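Local atomic coordinates of glycoside hydrolase family 5 (Aspergillus oryzae, PDB entry 6LA0), a protein that is a secreted glycoside hydrolase with rutinosidase activity, cleaving the disaccharide rutinose from flavonoid glycosides such as rutin. Residues A[191-196]-A[238-243]; A[247-252]-A[289-294]. All coordinates share one frame; numbering follows the deposited sequence.

Both contacts belong to the (β/α)8 barrel of family 5, their centres about 16 Å apart, and they follow one another along the chain. Contact 1 lies on the C-terminal side of the barrel, where the loops after strands 184-187 and 235-237 meet; contact 2 lies where the chain returns towards strands 257-265 and 294-303, near their N-terminal starts. Helix 244-248 bridges them: 238-243 leads into it and 247-252 leads out of it. They touch directly, with Gly239 O probably hydrogen-bonded to Trp247 NE1 at 3.0 Å. The pair thus ties a loop of the catalytic end of the barrel to the outer turns of its opposite end.

Contact 1: A[191-196]-A[238-243]; sequences EPTDNP and QGSFKP
Gln238 and Ser240 grip the chain at Glu191 and Pro192 with two hydrogen bonds, and this is where the contact is packed most closely. Gln238 OE1 takes the backbone N-H of Glu191 at 2.7 Å, in the plane of its amide and on a lone pair, although the bond is bent to 132° at the hydrogen. The Gln238 chain folds back at chi2 (-61°), and its NE2 is held in turn by Ser240 O and by Asp260 O, which fixes the amide's orientation, with the oxygen towards Glu191. Next to it, Ser240 OG donates to Pro192 O over a short 2.5 Å, approaching from somewhat off the carbonyl plane. The Pro192 ring rests against the same turn, its CD 3.6 Å from Gln238 O.

Glu191 and Pro192 are the last two residues of the Asn-Glu-Pro signature that follows strand 184-187, the fourth of the barrel; in relatives of family 5 this glutamate is the general acid/base. Here the loop after the next strand backs it, with Gly239 to Lys242 forming a type II' turn that puts Phe241 beside the carboxylate. Glu191 CD stands 3.6 Å from Phe241 CZ, with the carboxylate and ring planes 54° apart, while OE2 is hydrogen-bonded to His262. Thr193 meets the same ring differently: Thr193 CG2 sits at the edge of the Phe241 ring, 3.8 Å from Phe241 CE2, and also reaches Ser240 OG.

Beyond Thr193 the contact opens. Asp194 and Asn195 are partly exposed and turn to the 205-208 loop for their hydrogen bonds, the former to Ser208 and the latter to Ala205, while Lys242 of 238-243 goes to Pro204 and Leu207.

Contact 2: A[247-252]-A[289-294]; sequences WSNQLP and DGKFPV
Lys291 reaches across to the chain around Ser248 and Leu251, and its whole side chain is worth tracing. CB points towards the other segment, and with CG placed opposite the backbone N (chi1 -174°) the chain then runs out straight through every later torsion. CG passes beside the ring of its own neighbour, 4.1 Å from Phe292 CD2. CD is the first atom to find the partner backbone, 3.4 Å from Ser248 O, and CE lies between two carbonyls, 3.5 Å from Ser248 O and 3.6 Å from Leu251 O. At the tip NZ donates to both Ser248 O and Leu251 O, each at 2.8 Å. Leu251 O is met nearly head-on (C=O...N 168°), Ser248 O at a more open 151° and somewhat off its plane. One ammonium thus clamps two carbonyls three residues apart, in the turn that follows helix 244-248.

Ser248 is held a second time through its hydroxyl. OG donates to Asp289 OD2 at 2.7 Å, on the syn lone pair of the carboxylate, while OD1 accepts the backbone N-H of Lys291 and so fixes the turn from which the lysine sets out. Phe292 fills the buried side beneath: its edge is turned to the oxygens of Ser248, Leu251 and Pro252, all close to the ring plane, with Pro252 O only 3.3 Å from CZ. Leu251 CB packs against CZ as well, and Leu257 of strand 257-265 touches both of these residues.

With the Asx turn at Asp289 setting the course of the lysine, these bonds join the turn after helix 244-248 to the loop that feeds strand 294-303, among the connections at the N-terminal end of a TIM barrel.

Contact 1: A[191-196]-A[238-243]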
ATOM      1  N   GLU A 191      -4.503   5.333   3.855  1.00 14.85           N
ATOM      2  CA  GLU A 191      -4.106   6.616   4.436  1.00 18.22           C
ATOM      3  C   GLU A 191      -5.152   7.739   4.333  1.00 17.21           C
ATOM      4  O   GLU A 191      -4.860   8.812   3.797  1.00 17.71           O
ATOM      5  CB  GLU A 191      -2.765   7.066   3.864  1.00 20.31           C
ATOM      6  CG  GLU A 191      -1.636   6.095   4.189  1.00 16.86           C
ATOM      7  CD  GLU A 191      -0.264   6.560   3.694  1.00 23.83           C
ATOM      8  OE1 GLU A 191      -0.206   7.605   3.003  1.00 23.50           O
ATOM      9  OE2 GLU A 191       0.754   5.883   4.004  1.00 17.73           O
ATOM     10  N   PRO A 192      -6.344   7.548   4.907  1.00 16.35           N
ATOM     11  CA  PRO A 192      -7.314   8.655   4.946  1.00 15.36           C
ATOM     12  C   PRO A 192      -6.887   9.723   5.946  1.00 22.22           C
ATOM     13  O   PRO A 192      -6.644   9.429   7.120  1.00 22.95           O
ATOM     14  CB  PRO A 192      -8.617   7.969   5.375  1.00 22.02           C
ATOM     15  CG  PRO A 192      -8.147   6.802   6.211  1.00 18.97           C
ATOM     16  CD  PRO A 192      -6.906   6.312   5.487  1.00 18.18           C
ATOM     17  N   THR A 193      -6.801  10.970   5.478  1.00 23.88           N
ATOM     18  CA  THR A 193      -6.529  12.109   6.351  1.00 22.61           C
ATOM     19  C   THR A 193      -7.397  13.289   5.930  1.00 26.84           C
ATOM     20  O   THR A 193      -7.707  13.454   4.746  1.00 23.48           O
ATOM     21  CB  THR A 193      -5.049  12.545   6.318  1.00 22.87           C
ATOM     22  OG1 THR A 193      -4.698  12.974   4.998  1.00 26.12           O
ATOM     23  CG2 THR A 193      -4.130  11.407   6.735  1.00 24.96           C
ATOM     24  N   ASP A 194      -7.772  14.132   6.906  1.00 25.14           N
ATOM     25  CA  ASP A 194      -8.479  15.371   6.597  1.00 23.83           C
ATOM     26  C   ASP A 194      -7.805  16.642   7.113  1.00 29.62           C
ATOM     27  O   ASP A 194      -8.369  17.725   6.938  1.00 32.95           O
ATOM     28  CB  ASP A 194      -9.937  15.308   7.117  1.00 26.12           C
ATOM     29  CG  ASP A 194     -10.030  15.177   8.637  1.00 25.03           C
ATOM     30  OD1 ASP A 194      -8.993  15.057   9.322  1.00 27.97           O
ATOM     31  OD2 ASP A 194     -11.164  15.192   9.146  1.00 28.50           O
ATOM     32  N   ASN A 195      -6.611  16.550   7.709  1.00 30.74           N
ATOM     33  CA  ASN A 195      -5.901  17.727   8.214  1.00 35.54           C
ATOM     34  C   ASN A 195      -5.119  18.386   7.085  1.00 37.56           C
ATOM     35  O   ASN A 195      -4.292  17.715   6.453  1.00 41.03           O
ATOM     36  CB  ASN A 195      -4.949  17.329   9.337  1.00 34.79           C
ATOM     37  CG  ASN A 195      -4.431  18.518  10.138  1.00 38.83           C
ATOM     38  OD1 ASN A 195      -4.264  19.628   9.617  1.00 42.01           O
ATOM     39  ND2 ASN A 195      -4.173  18.284  11.420  1.00 36.67           N
ATOM     40  N   PRO A 196      -5.330  19.678   6.802  1.00 41.39           N
ATOM     41  CA  PRO A 196      -4.598  20.325   5.699  1.00 39.42           C
ATOM     42  C   PRO A 196      -3.139  20.672   5.990  1.00 42.95           C
ATOM     43  O   PRO A 196      -2.421  21.031   5.048  1.00 44.47           O
ATOM     44  CB  PRO A 196      -5.417  21.603   5.442  1.00 40.79           C
ATOM     45  CG  PRO A 196      -6.772  21.315   6.014  1.00 40.80           C
ATOM     46  CD  PRO A 196      -6.480  20.485   7.235  1.00 41.48           C
ATOM     47  N   GLN A 238      -6.358   0.085   7.005  1.00 22.36           N
ATOM     48  CA  GLN A 238      -5.307   1.096   7.100  1.00 16.96           C
ATOM     49  C   GLN A 238      -5.920   2.270   7.846  1.00 18.81           C
ATOM     50  O   GLN A 238      -6.505   3.173   7.248  1.00 18.87           O
ATOM     51  CB  GLN A 238      -4.809   1.494   5.715  1.00 18.28           C
ATOM     52  CG  GLN A 238      -3.338   1.952   5.676  1.00 17.34           C
ATOM     53  CD  GLN A 238      -3.099   3.176   6.531  1.00 19.28           C
ATOM     54  OE1 GLN A 238      -3.538   4.263   6.191  1.00 19.48           O
ATOM     55  NE2 GLN A 238      -2.419   3.001   7.666  1.00 20.61           N
ATOM     56  N   GLY A 239      -5.830   2.234   9.181  1.00 18.90           N
ATOM     57  CA  GLY A 239      -6.547   3.190  10.003  1.00 18.27           C
ATOM     58  C   GLY A 239      -5.820   4.512  10.137  1.00 21.74           C
ATOM     59  O   GLY A 239      -5.562   4.971  11.258  1.00 19.89           O
ATOM     60  N   SER A 240      -5.488   5.125   8.996  1.00 20.67           N
ATOM     61  CA  SER A 240      -4.758   6.388   8.921  1.00 17.74           C
ATOM     62  C   SER A 240      -3.504   6.234   9.776  1.00 20.56           C
ATOM     63  O   SER A 240      -2.885   5.164   9.768  1.00 20.74           O
ATOM     64  CB  SER A 240      -5.657   7.548   9.372  1.00 22.12           C
ATOM     65  OG  SER A 240      -5.115   8.823   9.058  1.00 20.28           O
ATOM     66  N   PHE A 241      -3.135   7.250  10.548  1.00 17.96           N
ATOM     67  CA  PHE A 241      -1.929   7.152  11.356  1.00 23.74           C
ATOM     68  C   PHE A 241      -2.222   7.103  12.856  1.00 25.81           C
ATOM     69  O   PHE A 241      -1.394   7.516  13.671  1.00 24.61           O
ATOM     70  CB  PHE A 241      -0.975   8.284  10.990  1.00 24.27           C
ATOM     71  CG  PHE A 241      -0.666   8.339   9.511  1.00 23.80           C
ATOM     72  CD1 PHE A 241       0.280   7.490   8.957  1.00 23.07           C
ATOM     73  CD2 PHE A 241      -1.338   9.221   8.675  1.00 27.12           C
ATOM     74  CE1 PHE A 241       0.570   7.535   7.579  1.00 27.72           C
ATOM     75  CE2 PHE A 241      -1.054   9.271   7.304  1.00 27.04           C
ATOM     76  CZ  PHE A 241      -0.105   8.423   6.761  1.00 24.83           C
ATOM     77  N   LYS A 242      -3.391   6.572  13.233  1.00 23.26           N
ATOM     78  CA  LYS A 242      -3.689   6.283  14.628  1.00 21.53           C
ATOM     79  C   LYS A 242      -3.060   4.958  15.060  1.00 25.66           C
ATOM     80  O   LYS A 242      -2.774   4.089  14.231  1.00 27.75           O
ATOM     81  CB  LYS A 242      -5.195   6.201  14.839  1.00 19.70           C
ATOM     82  CG  LYS A 242      -5.998   7.331  14.245  1.00 23.74           C
ATOM     83  CD  LYS A 242      -5.721   8.655  14.910  1.00 21.18           C
ATOM     84  CE  LYS A 242      -6.942   9.554  14.818  1.00 26.51           C
ATOM     85  NZ  LYS A 242      -6.701  10.873  15.463  1.00 28.96           N
ATOM     86  N   PRO A 243      -2.842   4.767  16.359  1.00 24.25           N
ATOM     87  CA  PRO A 243      -2.498   3.427  16.845  1.00 21.81           C
ATOM     88  C   PRO A 243      -3.696   2.506  16.723  1.00 17.72           C
ATOM     89  O   PRO A 243      -4.847   2.945  16.735  1.00 20.54           O
ATOM     90  CB  PRO A 243      -2.120   3.655  18.317  1.00 23.21           C
ATOM     91  CG  PRO A 243      -2.703   4.983  18.674  1.00 22.62           C
ATOM     92  CD  PRO A 243      -2.681   5.794  17.402  1.00 28.84           C
TER

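Contact 2: A[247-252]-A[289-294]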
ATOM      1  N   TRP A 247      -8.702   2.434  17.447  1.00 20.82           N
ATOM      2  CA  TRP A 247      -9.845   1.891  16.723  1.00 20.32           C
ATOM      3  C   TRP A 247     -10.431   0.650  17.370  1.00 20.78           C
ATOM      4  O   TRP A 247     -11.583   0.297  17.082  1.00 19.73           O
ATOM      5  CB  TRP A 247      -9.449   1.519  15.282  1.00 18.84           C
ATOM      6  CG  TRP A 247      -8.931   2.664  14.455  1.00 22.42           C
ATOM      7  CD1 TRP A 247      -7.623   2.927  14.142  1.00 20.54           C
ATOM      8  CD2 TRP A 247      -9.709   3.682  13.806  1.00 22.03           C
ATOM      9  NE1 TRP A 247      -7.540   4.056  13.369  1.00 20.06           N
ATOM     10  CE2 TRP A 247      -8.804   4.537  13.139  1.00 19.14           C
ATOM     11  CE3 TRP A 247     -11.080   3.960  13.733  1.00 21.73           C
ATOM     12  CZ2 TRP A 247      -9.227   5.651  12.408  1.00 20.40           C
ATOM     13  CZ3 TRP A 247     -11.498   5.063  13.004  1.00 18.48           C
ATOM     14  CH2 TRP A 247     -10.572   5.895  12.349  1.00 23.42           C
ATOM     15  N   SER A 248      -9.662  -0.026  18.219  1.00 22.52           N
ATOM     16  CA  SER A 248     -10.003  -1.400  18.556  1.00 18.25           C
ATOM     17  C   SER A 248     -11.269  -1.491  19.399  1.00 23.60           C
ATOM     18  O   SER A 248     -11.986  -2.495  19.327  1.00 22.93           O
ATOM     19  CB  SER A 248      -8.826  -2.059  19.269  1.00 21.58           C
ATOM     20  OG  SER A 248      -8.671  -1.555  20.575  1.00 22.39           O
ATOM     21  N   ASN A 249     -11.588  -0.469  20.178  1.00 24.16           N
ATOM     22  CA  ASN A 249     -12.783  -0.574  21.004  1.00 25.08           C
ATOM     23  C   ASN A 249     -14.016  -0.003  20.326  1.00 27.55           C
ATOM     24  O   ASN A 249     -15.093  -0.012  20.927  1.00 26.95           O
ATOM     25  CB  ASN A 249     -12.553   0.087  22.362  1.00 27.16           C
ATOM     26  CG  ASN A 249     -11.722  -0.787  23.277  1.00 35.83           C
ATOM     27  OD1 ASN A 249     -10.549  -0.497  23.544  1.00 38.77           O
ATOM     28  ND2 ASN A 249     -12.307  -1.894  23.722  1.00 36.50           N
ATOM     29  N   GLN A 250     -13.893   0.445  19.078  1.00 23.44           N
ATOM     30  CA  GLN A 250     -15.038   0.848  18.274  1.00 22.51           C
ATOM     31  C   GLN A 250     -15.516  -0.262  17.347  1.00 22.98           C
ATOM     32  O   GLN A 250     -16.422  -0.028  16.539  1.00 22.18           O
ATOM     33  CB  GLN A 250     -14.693   2.102  17.459  1.00 19.94           C
ATOM     34  CG  GLN A 250     -13.801   3.112  18.205  1.00 25.86           C
ATOM     35  CD  GLN A 250     -13.796   4.494  17.554  1.00 30.69           C
ATOM     36  OE1 GLN A 250     -14.843   4.998  17.138  1.00 30.14           O
ATOM     37  NE2 GLN A 250     -12.616   5.109  17.460  1.00 19.10           N
ATOM     38  N   LEU A 251     -14.943  -1.465  17.447  1.00 23.26           N
ATOM     39  CA  LEU A 251     -15.264  -2.538  16.519  1.00 20.68           C
ATOM     40  C   LEU A 251     -15.486  -3.859  17.240  1.00 20.29           C
ATOM     41  O   LEU A 251     -14.716  -4.207  18.148  1.00 23.84           O
ATOM     42  CB  LEU A 251     -14.137  -2.708  15.489  1.00 23.94           C
ATOM     43  CG  LEU A 251     -13.906  -1.500  14.583  1.00 22.94           C
ATOM     44  CD1 LEU A 251     -12.445  -1.427  14.171  1.00 22.99           C
ATOM     45  CD2 LEU A 251     -14.851  -1.562  13.360  1.00 19.06           C
ATOM     46  N   PRO A 252     -16.511  -4.623  16.849  1.00 21.59           N
ATOM     47  CA  PRO A 252     -16.747  -5.927  17.484  1.00 22.79           C
ATOM     48  C   PRO A 252     -15.553  -6.862  17.341  1.00 24.41           C
ATOM     49  O   PRO A 252     -14.891  -6.900  16.298  1.00 23.82           O
ATOM     50  CB  PRO A 252     -17.977  -6.475  16.742  1.00 22.04           C
ATOM     51  CG  PRO A 252     -18.609  -5.294  16.071  1.00 24.76           C
ATOM     52  CD  PRO A 252     -17.515  -4.310  15.806  1.00 18.02           C
ATOM     53  N   ASP A 289      -2.921  -3.834  21.012  1.00 16.93           N
ATOM     54  CA  ASP A 289      -3.413  -4.374  22.277  1.00 19.89           C
ATOM     55  C   ASP A 289      -3.791  -5.856  22.210  1.00 17.21           C
ATOM     56  O   ASP A 289      -4.304  -6.394  23.200  1.00 20.25           O
ATOM     57  CB  ASP A 289      -4.613  -3.554  22.768  1.00 18.24           C
ATOM     58  CG  ASP A 289      -5.725  -3.477  21.741  1.00 19.85           C
ATOM     59  OD1 ASP A 289      -5.838  -4.413  20.922  1.00 20.23           O
ATOM     60  OD2 ASP A 289      -6.477  -2.474  21.749  1.00 20.80           O
ATOM     61  N   GLY A 290      -3.570  -6.525  21.073  1.00 18.24           N
ATOM     62  CA  GLY A 290      -3.901  -7.932  20.915  1.00 18.00           C
ATOM     63  C   GLY A 290      -5.359  -8.257  20.601  1.00 18.84           C
ATOM     64  O   GLY A 290      -5.668  -9.423  20.340  1.00 18.69           O
ATOM     65  N   LYS A 291      -6.270  -7.285  20.654  1.00 15.35           N
ATOM     66  CA  LYS A 291      -7.647  -7.576  20.255  1.00 20.53           C
ATOM     67  C   LYS A 291      -7.731  -7.838  18.753  1.00 17.39           C
ATOM     68  O   LYS A 291      -8.525  -8.676  18.313  1.00 20.30           O
ATOM     69  CB  LYS A 291      -8.584  -6.430  20.660  1.00 18.81           C
ATOM     70  CG  LYS A 291     -10.076  -6.732  20.403  1.00 22.32           C
ATOM     71  CD  LYS A 291     -10.955  -5.499  20.583  1.00 18.87           C
ATOM     72  CE  LYS A 291     -12.424  -5.848  20.331  1.00 24.39           C
ATOM     73  NZ  LYS A 291     -13.334  -4.683  20.543  1.00 24.11           N
ATOM     74  N   PHE A 292      -6.905  -7.152  17.961  1.00 19.17           N
ATOM     75  CA  PHE A 292      -6.746  -7.390  16.531  1.00 17.67           C
ATOM     76  C   PHE A 292      -5.266  -7.394  16.179  1.00 17.94           C
ATOM     77  O   PHE A 292      -4.478  -6.696  16.818  1.00 20.78           O
ATOM     78  CB  PHE A 292      -7.457  -6.315  15.695  1.00 19.13           C
ATOM     79  CG  PHE A 292      -8.940  -6.243  15.923  1.00 16.80           C
ATOM     80  CD1 PHE A 292      -9.789  -7.183  15.355  1.00 22.37           C
ATOM     81  CD2 PHE A 292      -9.485  -5.211  16.671  1.00 18.41           C
ATOM     82  CE1 PHE A 292     -11.166  -7.109  15.550  1.00 20.75           C
ATOM     83  CE2 PHE A 292     -10.864  -5.128  16.883  1.00 22.82           C
ATOM     84  CZ  PHE A 292     -11.705  -6.077  16.322  1.00 20.79           C
ATOM     85  N   PRO A 293      -4.866  -8.148  15.155  1.00 17.00           N
ATOM     86  CA  PRO A 293      -3.448  -8.206  14.774  1.00 21.05           C
ATOM     87  C   PRO A 293      -3.030  -7.028  13.895  1.00 20.77           C
ATOM     88  O   PRO A 293      -3.853  -6.299  13.330  1.00 18.58           O
ATOM     89  CB  PRO A 293      -3.352  -9.530  14.005  1.00 17.36           C
ATOM     90  CG  PRO A 293      -4.713  -9.663  13.351  1.00 19.08           C
ATOM     91  CD  PRO A 293      -5.707  -9.023  14.312  1.00 20.92           C
ATOM     92  N   VAL A 294      -1.704  -6.868  13.769  1.00 18.94           N
ATOM     93  CA  VAL A 294      -1.085  -5.735  13.082  1.00 17.30           C
ATOM     94  C   VAL A 294      -0.137  -6.236  11.997  1.00 19.06           C
ATOM     95  O   VAL A 294       0.641  -7.169  12.223  1.00 17.56           O
ATOM     96  CB  VAL A 294      -0.312  -4.834  14.071  1.00 17.99           C
ATOM     97  CG1 VAL A 294       0.415  -3.731  13.319  1.00 16.81           C
ATOM     98  CG2 VAL A 294      -1.246  -4.248  15.119  1.00 18.73           C
TER